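PDB 6OFQ: heme-binding protein A / AI-2 binding protein A from Helicobacter pylori SS1, which binds the peptide STSA and, as a periplasmic binding protein, probably delivers peptides to an ABC transporter. Local coordinates for residues M147-I152 with D182-L187. Numbering follows the deposited sequence.
Sequences MGMSHI and DFLSIL
A Met-aromatic contact lies where the junction between helices 142-147 and 149-152 packs against the loop between helices 175-178 and 189-197, and it illustrates how two methionines can meet one phenylalanine in different ways. Met147 supplies the sulfur: its SD lies 3.7 Å from CE1 of Phe183 and 4.5 Å from the ring centroid, approaching obliquely from one face, 51° off the ring normal. With chi3 bent at 58°, CE runs past the ring rather than into it and stays 4.2 Å from Phe183 CZ. Met149 uses a different part of its chain. Its CG meets the ring edge near the plane, 4.0 Å from Phe183 CZ, while the chain folds at both chi2 and chi3 and carries CE onward to Leu184 CD1, again at 4.0 Å, where the two side chains touch tip to tip. Leu184 in turn lays its CG over the centre of the phenylalanine ring, 3.5 Å above the plane, on the face opposite Met147 SD. Tyr143 meets that ring with its plane nearly parallel, and Trp144 packs against Met149, Phe183 and Leu184.

No hydrogen bond joins the two segments; nearby polar bonds lie within each or run to neighbours, such as Gln126 NE2 to Phe183 O. Asp182 O accepts from both Ser185 N and Ser185 OG, the hydroxyl lying in the carbonyl plane at 2.6 Å, which ties the short turn carrying Phe183 and Leu184. In segment 147-152, Gly148, with positive phi, ends one helix in a Schellman motif and serves as N-cap of the next. The result is buried Met-aromatic packing of a Schellman-terminated helix junction against a 3-10 turn, within the family 5 extracellular solute-binding fold of a type II periplasmic binding protein.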
loop_
_atom_site.group_PDB
_atom_site.type_symbol
_atom_site.label_atom_id
_atom_site.label_comp_id
_atom_site.label_asym_id
_atom_site.label_seq_id
_atom_site.Cartn_x
_atom_site.Cartn_y
_atom_site.Cartn_z
ATOM N N MET A 147 -4.754 -5.973 10.631
ATOM C CA MET A 147 -6.002 -5.249 10.831
ATOM C C MET A 147 -6.947 -5.853 11.901
ATOM O O MET A 147 -7.981 -5.274 12.248
ATOM C CB MET A 147 -6.743 -5.074 9.492
ATOM C CG MET A 147 -6.017 -4.149 8.523
ATOM S SD MET A 147 -6.763 -4.060 6.888
ATOM C CE MET A 147 -8.429 -3.497 7.198
ATOM N N GLY A 148 -6.704 -7.090 12.282
ATOM C CA GLY A 148 -7.583 -7.802 13.209
ATOM C C GLY A 148 -8.911 -8.147 12.580
ATOM O O GLY A 148 -9.956 -8.109 13.239
ATOM N N MET A 149 -8.896 -8.515 11.313
ATOM C CA MET A 149 -10.145 -8.877 10.640
ATOM C C MET A 149 -10.891 -10.057 11.304
ATOM O O MET A 149 -12.142 -10.092 11.247
ATOM C CB MET A 149 -9.848 -9.209 9.189
ATOM C CG MET A 149 -9.491 -7.991 8.331
ATOM S SD MET A 149 -10.833 -6.852 8.020
ATOM C CE MET A 149 -11.745 -7.856 6.862
ATOM N N SER A 150 -10.151 -10.959 11.934
ATOM C CA SER A 150 -10.848 -12.052 12.626
ATOM C C SER A 150 -11.555 -11.588 13.883
ATOM O O SER A 150 -12.431 -12.350 14.312
ATOM C CB SER A 150 -9.845 -13.133 13.026
ATOM O OG SER A 150 -9.341 -13.800 11.871
ATOM N N HIS A 151 -11.183 -10.488 14.527
ATOM C CA HIS A 151 -11.921 -9.832 15.587
ATOM C C HIS A 151 -13.154 -9.109 15.078
ATOM O O HIS A 151 -14.090 -8.890 15.859
ATOM C CB HIS A 151 -11.030 -8.858 16.357
ATOM C CG HIS A 151 -9.819 -9.538 16.915
ATOM N ND1 HIS A 151 -9.918 -10.661 17.708
ATOM C CD2 HIS A 151 -8.498 -9.337 16.695
ATOM C CE1 HIS A 151 -8.704 -11.104 17.983
ATOM N NE2 HIS A 151 -7.829 -10.295 17.411
ATOM N N ILE A 152 -13.062 -8.539 13.886
ATOM C CA ILE A 152 -14.144 -7.730 13.301
ATOM C C ILE A 152 -15.296 -8.599 12.842
ATOM O O ILE A 152 -16.474 -8.318 13.101
ATOM C CB ILE A 152 -13.588 -6.894 12.144
ATOM C CG1 ILE A 152 -12.611 -5.832 12.672
ATOM C CG2 ILE A 152 -14.656 -6.207 11.315
ATOM C CD1 ILE A 152 -11.796 -5.110 11.607
ATOM N N ASP A 182 -6.872 -4.744 -1.741
ATOM C CA ASP A 182 -6.265 -5.811 -2.514
ATOM C C ASP A 182 -6.233 -7.168 -1.758
ATOM O O ASP A 182 -6.403 -8.200 -2.413
ATOM C CB ASP A 182 -4.863 -5.377 -2.882
ATOM C CG ASP A 182 -4.846 -4.142 -3.757
ATOM O OD1 ASP A 182 -5.010 -3.059 -3.168
ATOM O OD2 ASP A 182 -4.715 -4.256 -4.984
ATOM N N PHE A 183 -6.032 -7.144 -0.450
ATOM C CA PHE A 183 -5.934 -8.408 0.283
ATOM C C PHE A 183 -7.211 -9.202 0.290
ATOM O O PHE A 183 -7.187 -10.389 0.620
ATOM C CB PHE A 183 -5.323 -8.199 1.682
ATOM C CG PHE A 183 -6.307 -7.697 2.723
ATOM C CD1 PHE A 183 -6.751 -6.387 2.818
ATOM C CD2 PHE A 183 -6.825 -8.589 3.658
ATOM C CE1 PHE A 183 -7.572 -5.927 3.830
ATOM C CE2 PHE A 183 -7.640 -8.141 4.678
ATOM C CZ PHE A 183 -8.085 -6.834 4.746
ATOM N N LEU A 184 -8.325 -8.525 -0.008
ATOM C CA LEU A 184 -9.627 -9.166 -0.063
ATOM C C LEU A 184 -10.068 -9.437 -1.479
ATOM O O LEU A 184 -11.272 -9.605 -1.763
ATOM C CB LEU A 184 -10.646 -8.354 0.734
ATOM C CG LEU A 184 -10.309 -8.286 2.206
ATOM C CD1 LEU A 184 -11.297 -7.351 2.909
ATOM C CD2 LEU A 184 -10.223 -9.661 2.896
ATOM N N SER A 185 -9.122 -9.528 -2.400
ATOM C CA SER A 185 -9.374 -10.019 -3.729
ATOM C C SER A 185 -9.997 -11.424 -3.790
ATOM O O SER A 185 -9.742 -12.251 -2.904
ATOM C CB SER A 185 -8.031 -10.068 -4.442
ATOM O OG SER A 185 -7.484 -8.809 -4.747
ATOM N N ILE A 186 -10.814 -11.611 -4.809
ATOM C CA ILE A 186 -11.508 -12.897 -4.974
ATOM C C ILE A 186 -10.702 -13.851 -5.872
ATOM O O ILE A 186 -10.576 -13.575 -7.061
ATOM C CB ILE A 186 -12.929 -12.703 -5.483
ATOM C CG1 ILE A 186 -13.743 -11.731 -4.593
ATOM C CG2 ILE A 186 -13.650 -14.046 -5.543
ATOM C CD1 ILE A 186 -13.682 -11.984 -3.104
ATOM N N LEU A 187 -10.186 -14.892 -5.215
ATOM C CA LEU A 187 -9.499 -15.960 -5.967
ATOM C C LEU A 187 -10.498 -17.064 -6.251
ATOM O O LEU A 187 -11.618 -17.050 -5.735
ATOM C CB LEU A 187 -8.380 -16.517 -5.105
ATOM C CG LEU A 187 -7.074 -15.722 -5.080
ATOM C CD1 LEU A 187 -7.227 -14.305 -4.536
ATOM C CD2 LEU A 187 -6.006 -16.479 -4.319
#